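Isomerase prhC (Penicillium brasilianum, PDB 5X9J) acts as a homodimeric isomerase in the biosynthesis of paraherquonin, a fungal meroterpenoid with a highly congested hexacyclic skeleton. Local coordinates at residues S25-L30 with M100-A105; L52-C57 with L140-W145; A106-F111 with I131-D136. All coordinates share one frame; numbering follows the deposited sequence.

Contact 1: residues S25-L30 with M100-A105; sequences STREKL and MVVDEA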
# COMPACT_ATOMS: atom_id res chain seq x y z
N SER B 25 -17.36 -18.88 9.70
CA SER B 25 -17.02 -17.79 10.61
C SER B 25 -17.00 -16.46 9.85
O SER B 25 -16.99 -16.41 8.61
CB SER B 25 -15.66 -18.04 11.26
OG SER B 25 -14.65 -18.10 10.28
N THR B 26 -16.99 -15.37 10.62
CA THR B 26 -16.81 -14.05 10.04
C THR B 26 -15.47 -13.97 9.30
O THR B 26 -15.41 -13.41 8.20
CB THR B 26 -16.90 -12.97 11.11
OG1 THR B 26 -18.22 -12.97 11.68
CG2 THR B 26 -16.64 -11.58 10.52
N ARG B 27 -14.42 -14.57 9.86
CA ARG B 27 -13.12 -14.52 9.18
C ARG B 27 -13.20 -15.16 7.80
O ARG B 27 -12.68 -14.60 6.82
CB ARG B 27 -12.04 -15.21 10.03
CG ARG B 27 -10.70 -15.37 9.30
CD ARG B 27 -9.60 -15.90 10.21
NE ARG B 27 -9.37 -14.94 11.27
CZ ARG B 27 -8.36 -14.08 11.33
NH1 ARG B 27 -7.41 -14.08 10.40
NH2 ARG B 27 -8.28 -13.25 12.35
N GLU B 28 -13.86 -16.31 7.69
CA GLU B 28 -13.96 -16.99 6.40
C GLU B 28 -14.78 -16.19 5.41
O GLU B 28 -14.42 -16.11 4.23
CB GLU B 28 -14.55 -18.39 6.58
CG GLU B 28 -13.69 -19.30 7.44
CD GLU B 28 -14.38 -20.61 7.80
OE1 GLU B 28 -14.16 -21.62 7.10
OE2 GLU B 28 -15.17 -20.63 8.76
N LYS B 29 -15.89 -15.59 5.86
CA LYS B 29 -16.69 -14.76 4.97
C LYS B 29 -15.89 -13.57 4.45
O LYS B 29 -16.02 -13.19 3.28
CB LYS B 29 -17.94 -14.25 5.69
CG LYS B 29 -18.94 -15.32 6.12
CD LYS B 29 -20.17 -14.66 6.72
CE LYS B 29 -20.83 -15.53 7.78
NZ LYS B 29 -21.90 -14.79 8.52
N LEU B 30 -15.05 -12.97 5.30
CA LEU B 30 -14.26 -11.83 4.85
C LEU B 30 -13.22 -12.27 3.83
O LEU B 30 -13.00 -11.59 2.82
CB LEU B 30 -13.61 -11.14 6.05
CG LEU B 30 -14.57 -10.31 6.92
CD1 LEU B 30 -13.91 -9.89 8.21
CD2 LEU B 30 -15.07 -9.08 6.17
N MET B 100 -2.27 -11.49 4.80
CA MET B 100 -3.61 -10.92 4.88
C MET B 100 -3.96 -10.53 6.31
O MET B 100 -3.57 -11.21 7.26
CB MET B 100 -4.58 -11.97 4.35
CG MET B 100 -5.97 -11.56 4.13
SD MET B 100 -6.77 -13.00 3.36
CE MET B 100 -6.12 -12.93 1.71
N VAL B 101 -4.70 -9.44 6.47
CA VAL B 101 -5.09 -8.94 7.79
C VAL B 101 -6.61 -8.93 7.83
O VAL B 101 -7.24 -8.21 7.05
CB VAL B 101 -4.52 -7.54 8.06
CG1 VAL B 101 -4.83 -7.09 9.50
CG2 VAL B 101 -3.00 -7.53 7.79
N VAL B 102 -7.20 -9.70 8.74
CA VAL B 102 -8.66 -9.85 8.79
C VAL B 102 -9.18 -9.31 10.12
O VAL B 102 -8.82 -9.82 11.19
CB VAL B 102 -9.09 -11.32 8.59
CG1 VAL B 102 -10.58 -11.38 8.36
CG2 VAL B 102 -8.34 -11.95 7.42
N ASP B 103 -10.06 -8.32 10.05
CA ASP B 103 -10.62 -7.64 11.23
C ASP B 103 -12.09 -8.06 11.36
O ASP B 103 -12.98 -7.43 10.78
CB ASP B 103 -10.47 -6.11 11.11
CG ASP B 103 -10.78 -5.37 12.43
OD1 ASP B 103 -11.52 -5.92 13.29
OD2 ASP B 103 -10.27 -4.23 12.60
N GLU B 104 -12.33 -9.11 12.14
CA GLU B 104 -13.67 -9.68 12.24
C GLU B 104 -14.64 -8.72 12.93
O GLU B 104 -15.78 -8.57 12.49
CB GLU B 104 -13.61 -11.01 12.99
CG GLU B 104 -12.77 -12.07 12.28
CD GLU B 104 -12.34 -13.20 13.20
OE1 GLU B 104 -13.19 -13.71 13.97
OE2 GLU B 104 -11.14 -13.56 13.18
N ALA B 105 -14.19 -8.04 13.99
CA ALA B 105 -15.06 -7.09 14.68
C ALA B 105 -15.45 -5.93 13.78
O ALA B 105 -16.62 -5.51 13.76
CB ALA B 105 -14.36 -6.58 15.94

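Contact 2: residues L52-C57 with L140-W145; sequences LRTESC and LVDGIW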
# COMPACT_ATOMS: atom_id res chain seq x y z
N LEU B 52 -21.54 -6.14 -6.33
CA LEU B 52 -20.83 -6.46 -5.09
C LEU B 52 -20.75 -5.27 -4.13
O LEU B 52 -20.41 -5.46 -2.96
CB LEU B 52 -19.43 -6.99 -5.42
CG LEU B 52 -18.65 -7.63 -4.28
CD1 LEU B 52 -19.39 -8.87 -3.77
CD2 LEU B 52 -17.23 -7.96 -4.72
N ARG B 53 -21.04 -4.07 -4.59
CA ARG B 53 -20.88 -2.86 -3.80
C ARG B 53 -22.22 -2.36 -3.28
O ARG B 53 -23.24 -2.47 -3.95
CB ARG B 53 -20.21 -1.76 -4.62
CG ARG B 53 -18.90 -2.19 -5.18
CD ARG B 53 -18.33 -1.14 -6.09
NE ARG B 53 -17.12 -1.64 -6.71
CZ ARG B 53 -16.07 -0.89 -7.02
NH1 ARG B 53 -16.09 0.42 -6.73
NH2 ARG B 53 -15.01 -1.45 -7.60
N THR B 54 -22.19 -1.77 -2.09
CA THR B 54 -23.33 -0.97 -1.66
C THR B 54 -23.50 0.22 -2.59
O THR B 54 -22.57 0.61 -3.31
CB THR B 54 -23.14 -0.49 -0.23
OG1 THR B 54 -22.01 0.40 -0.19
CG2 THR B 54 -22.87 -1.66 0.69
N GLU B 55 -24.70 0.81 -2.56
CA GLU B 55 -24.95 1.98 -3.40
C GLU B 55 -24.05 3.15 -3.05
O GLU B 55 -23.70 3.95 -3.92
CB GLU B 55 -26.42 2.41 -3.29
CG GLU B 55 -27.38 1.58 -4.15
CD GLU B 55 -28.66 2.33 -4.50
OE1 GLU B 55 -28.73 3.56 -4.25
OE2 GLU B 55 -29.60 1.69 -5.04
N SER B 56 -23.66 3.28 -1.78
CA SER B 56 -22.84 4.40 -1.35
C SER B 56 -21.35 4.07 -1.31
O SER B 56 -20.57 4.86 -0.77
CB SER B 56 -23.31 4.89 0.03
OG SER B 56 -23.28 3.84 0.97
N CYS B 57 -20.94 2.94 -1.88
CA CYS B 57 -19.54 2.53 -1.81
C CYS B 57 -18.63 3.58 -2.44
O CYS B 57 -18.91 4.12 -3.51
CB CYS B 57 -19.34 1.19 -2.53
SG CYS B 57 -17.66 0.50 -2.36
N LEU B 140 -21.45 -7.58 1.03
CA LEU B 140 -21.20 -6.49 0.10
C LEU B 140 -19.98 -5.69 0.55
O LEU B 140 -19.57 -5.72 1.71
CB LEU B 140 -22.41 -5.57 -0.02
CG LEU B 140 -23.68 -6.20 -0.61
CD1 LEU B 140 -24.88 -5.32 -0.32
CD2 LEU B 140 -23.52 -6.38 -2.10
N VAL B 141 -19.42 -4.95 -0.40
CA VAL B 141 -18.29 -4.07 -0.12
C VAL B 141 -18.83 -2.65 -0.01
O VAL B 141 -19.53 -2.16 -0.91
CB VAL B 141 -17.22 -4.18 -1.22
CG1 VAL B 141 -16.14 -3.15 -1.01
CG2 VAL B 141 -16.62 -5.61 -1.25
N ASP B 142 -18.51 -1.98 1.11
CA ASP B 142 -18.98 -0.62 1.36
C ASP B 142 -17.86 0.41 1.26
O ASP B 142 -18.15 1.61 1.18
CB ASP B 142 -19.65 -0.54 2.75
CG ASP B 142 -20.32 0.81 3.02
OD1 ASP B 142 -21.03 1.36 2.13
OD2 ASP B 142 -20.13 1.35 4.13
N GLY B 143 -16.60 -0.02 1.26
CA GLY B 143 -15.47 0.87 1.09
C GLY B 143 -14.26 0.13 0.55
O GLY B 143 -14.03 -1.03 0.89
N ILE B 144 -13.49 0.79 -0.31
CA ILE B 144 -12.31 0.21 -0.94
C ILE B 144 -11.19 1.22 -0.85
O ILE B 144 -11.36 2.38 -1.27
CB ILE B 144 -12.57 -0.16 -2.42
CG1 ILE B 144 -13.75 -1.12 -2.55
CG2 ILE B 144 -11.30 -0.76 -3.07
CD1 ILE B 144 -14.40 -1.11 -3.93
N TRP B 145 -10.05 0.80 -0.31
CA TRP B 145 -8.82 1.58 -0.34
C TRP B 145 -7.79 0.79 -1.12
O TRP B 145 -7.63 -0.42 -0.88
CB TRP B 145 -8.31 1.87 1.08
CG TRP B 145 -9.25 2.72 1.88
CD1 TRP B 145 -9.14 4.07 2.12
CD2 TRP B 145 -10.46 2.29 2.53
NE1 TRP B 145 -10.21 4.49 2.89
CE2 TRP B 145 -11.03 3.43 3.15
CE3 TRP B 145 -11.12 1.06 2.64
CZ2 TRP B 145 -12.23 3.36 3.87
CZ3 TRP B 145 -12.30 0.99 3.36
CH2 TRP B 145 -12.84 2.14 3.97
O HOH W 1 -19.94 4.51 1.62

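Contact 3: residues A106-F111 with I131-D136; sequences AKKIAF and ILQATD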
# COMPACT_ATOMS: atom_id res chain seq x y z
N ALA B 106 -14.51 -5.38 13.03
CA ALA B 106 -14.81 -4.22 12.20
C ALA B 106 -15.29 -4.59 10.80
O ALA B 106 -15.70 -3.70 10.06
CB ALA B 106 -13.58 -3.31 12.09
N LYS B 107 -15.26 -5.88 10.44
CA LYS B 107 -15.64 -6.34 9.10
C LYS B 107 -14.77 -5.69 8.03
O LYS B 107 -15.26 -5.20 7.00
CB LYS B 107 -17.13 -6.09 8.83
CG LYS B 107 -18.08 -6.56 9.94
CD LYS B 107 -18.13 -8.06 10.06
CE LYS B 107 -19.16 -8.50 11.10
NZ LYS B 107 -18.74 -8.15 12.49
N LYS B 108 -13.47 -5.68 8.27
CA LYS B 108 -12.48 -5.15 7.35
C LYS B 108 -11.45 -6.23 7.01
O LYS B 108 -11.16 -7.11 7.84
CB LYS B 108 -11.73 -3.95 7.93
CG LYS B 108 -12.43 -2.61 7.85
CD LYS B 108 -11.67 -1.62 8.74
CE LYS B 108 -11.80 -0.18 8.25
NZ LYS B 108 -13.13 0.44 8.52
N ILE B 109 -10.88 -6.14 5.82
CA ILE B 109 -9.82 -7.06 5.44
C ILE B 109 -8.83 -6.32 4.56
O ILE B 109 -9.20 -5.55 3.68
CB ILE B 109 -10.41 -8.32 4.74
CG1 ILE B 109 -9.30 -9.32 4.39
CG2 ILE B 109 -11.25 -7.93 3.51
CD1 ILE B 109 -9.85 -10.74 4.05
N ALA B 110 -7.55 -6.55 4.83
CA ALA B 110 -6.48 -5.99 4.02
C ALA B 110 -5.73 -7.14 3.39
O ALA B 110 -5.39 -8.11 4.07
CB ALA B 110 -5.53 -5.13 4.86
N PHE B 111 -5.47 -7.05 2.08
CA PHE B 111 -4.77 -8.13 1.42
C PHE B 111 -3.88 -7.58 0.32
O PHE B 111 -4.15 -6.52 -0.25
CB PHE B 111 -5.74 -9.17 0.84
CG PHE B 111 -6.75 -8.60 -0.12
CD1 PHE B 111 -6.51 -8.59 -1.49
CD2 PHE B 111 -7.96 -8.10 0.35
CE1 PHE B 111 -7.46 -8.10 -2.37
CE2 PHE B 111 -8.90 -7.59 -0.52
CZ PHE B 111 -8.65 -7.60 -1.89
N ILE B 131 -7.69 -2.64 0.92
CA ILE B 131 -8.49 -2.78 2.13
C ILE B 131 -9.95 -2.73 1.73
O ILE B 131 -10.37 -1.82 1.01
CB ILE B 131 -8.17 -1.67 3.15
CG1 ILE B 131 -6.70 -1.71 3.55
CG2 ILE B 131 -9.10 -1.81 4.38
CD1 ILE B 131 -6.29 -0.56 4.52
N LEU B 132 -10.73 -3.69 2.20
CA LEU B 132 -12.17 -3.68 1.99
C LEU B 132 -12.89 -3.45 3.31
O LEU B 132 -12.54 -4.05 4.33
CB LEU B 132 -12.67 -4.99 1.38
CG LEU B 132 -12.02 -5.40 0.06
CD1 LEU B 132 -12.56 -6.78 -0.39
CD2 LEU B 132 -12.28 -4.36 -1.02
N GLN B 133 -13.88 -2.57 3.29
CA GLN B 133 -14.86 -2.46 4.36
C GLN B 133 -16.09 -3.21 3.89
O GLN B 133 -16.69 -2.86 2.87
CB GLN B 133 -15.20 -1.00 4.67
CG GLN B 133 -16.40 -0.85 5.62
CD GLN B 133 -16.05 -1.25 7.03
OE1 GLN B 133 -15.25 -0.59 7.68
NE2 GLN B 133 -16.62 -2.36 7.50
N ALA B 134 -16.45 -4.27 4.60
CA ALA B 134 -17.61 -5.06 4.23
C ALA B 134 -18.83 -4.57 4.99
O ALA B 134 -18.71 -3.91 6.02
CB ALA B 134 -17.37 -6.53 4.53
N THR B 135 -20.01 -4.89 4.46
CA THR B 135 -21.22 -4.74 5.25
C THR B 135 -21.21 -5.74 6.40
O THR B 135 -20.36 -6.62 6.49
CB THR B 135 -22.46 -4.97 4.40
OG1 THR B 135 -22.33 -6.20 3.68
CG2 THR B 135 -22.66 -3.83 3.44
N ASP B 136 -22.22 -5.60 7.27
CA ASP B 136 -22.21 -6.37 8.51
C ASP B 136 -22.37 -7.86 8.26
O ASP B 136 -21.79 -8.68 8.98
CB ASP B 136 -23.31 -5.87 9.44
CG ASP B 136 -22.85 -5.84 10.87
OD1 ASP B 136 -22.65 -4.72 11.40
OD2 ASP B 136 -22.65 -6.93 11.45
O HOH W 2 -15.95 -0.95 10.71
O HOH W 3 -19.93 -5.82 12.79

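Contact 1: residues S25-L30 with M100-A105
R27, in the first turn of helix 26-43, forms a salt bridge with E104, just past strand 101-103, joining a helix start to a strand of the curved sheet. The layout is consistent with the cone-shaped alpha+beta fold of the NTF2-like kind. Both bonds end on one carboxylate oxygen: R27 NE reaches E104 OE2 at 2.9 Å, and R27 NH2 reaches the same E104 OE2 at 3.0 Å. This is a side-on grip, but not a flat one. The guanidinium and carboxylate planes stand 88° apart, and NE meets OE2 from above the carboxylate plane. V102 lies under one face of the guanidinium, toward its rim, with V102 CB 3.7 Å from R27 NH1. The arginine runs out with CG anti to the backbone N (chi1 172°) and bends at its third torsion, which brings the flat end across V102 to the glutamate.

Beside this polar end the contact is apolar. L30 CD1 meets V102 CG1 at 3.7 Å, the two branches running antiparallel past one another, while the same leucine methyl also touches the carbonyl O of D103. T26 CG2 rests 3.7 Å from E104 O. The helix passes the strand at 125° between their directions, with axes 8.6 Å apart at closest. The dimer interface adds a second layer: R27 NH2 also bridges to D103 of the second subunit, and D103 returns the bridge to R27 of that subunit.

Farther out, the helix start is fixed by a capping box of S25 and E28. E28 N donates to S25 OG at 3.2 Å, and in return E28 OE2 accepts from both S25 N and S25 OG.

Contact 2: residues L52-C57 with L140-W145
V141 pairs with R53 in a single parallel beta bridge, made where the chain leaves L52 and turns a corner before strand 57-61, itself a parallel neighbour of strand 141-148. Two backbone bonds define the bridge and satisfy both polar atoms of V141. V141 N donates to L52 O at 2.8 Å, nearly straight at 168°, and V141 O accepts from T54 N at 2.9 Å. R53 lies between these two partners, and its CA-H points at V141 O as well.

The side chain of T54 adds a third bond, T54 OG1 to D142 OD1 at 2.7 Å, using the anti lone pair of that oxygen. With OG1 held between the backbone N and the carbonyl carbon (chi1 65°), the hydroxyl faces the aspartate and the methyl CG2 lies 4.0 Å from L140 CB. D142 OD1 also receives a weak bond from a water at the S56 carbonyl. T54 O closes the type I turn T54-C57 by accepting from C57 N, and takes a second bond from N73 at the start of helix 73-86.

I144 CD1 sits over the centre of one face of the R53 guanidinium, 3.5 Å from R53 CZ, the isoleucine standing roughly perpendicular to the arginine chain. R53 NH1 makes a weak hydrogen bond to T59 OG1. L52 CG packs on V141 CG2, with L52 also lying against helix 26-43.

D142 and G143 together face Q133 as a classic beta bulge. G143 lies close against the ring of W145, whose CH2 leaves little room for a CB. Beside the bulge, C57 SG lies 4.0 Å from I144 CD1, and the CA-H of C57 points at D142 O, with C57 CA 3.4 Å from that oxygen.

Contact 3: residues A106-F111 with I131-D136
K108 curls its side chain round the amide oxygen of Q133. Its CB lies 3.7 Å from L132 O, across the strand pair. CG comes within 3.5 Å of Q133 OE1, CD passes that oxygen at 3.9 Å, and CE returns to 3.5 Å from it. A bend at the last torsion (chi4 75°) then turns NZ onto Q133 OE1; the modelled 2.5 Å is short, so the exact length is doubtful. NZ has a further, weak bond to G98 O of the second subunit.

The other end of the amide is gripped too. Q133 NE2 donates to A106 O at 3.0 Å and to A134 O, also at 3.0 Å, both acceptors near the amide plane, while a water joins OE1 to A106 O. A leucine in place of Q133 would probably leave the K108 ammonium without this acceptor and the A106 and A134 carbonyls without their shared donor.

K108 and Q133 belong to the beta hairpin of strands 108-119 and 124-134, as a non-hydrogen-bonded antiparallel pair, with I109 and L132 the hydrogen-bonded one beside it. K107 and K108 form a G1 bulge opposite D103, where K107 takes a positive phi (59°) and its O accepts from A134 N.

On the face of I109 and L132, L132 CD1 meets the F111 ring at its edge, 3.8 Å from CE2.

All three contacts reach one curved mixed sheet. Contacts 1 and 3 touch, their centres 8 Å apart, because strand 101-103 pairs with strand 108-119 and D103 N probably bonds to K108 O. Contacts 2 and 3 touch through strands 124-134 and 141-148, centres 10 Å apart; contacts 1 and 2 lie 16 Å apart without touching. Along the chain the segments of contacts 1 and 2 alternate, both segments of contact 1 precede those of contact 3, and contact 3 falls between the two of contact 2. Helix 26-43 begins in contact 1 and packs on contacts 2 and 3. Contacts 1 and 3 both touch the second subunit, placing this sheet end in the homodimer interface; contact 2 reaches it through W145.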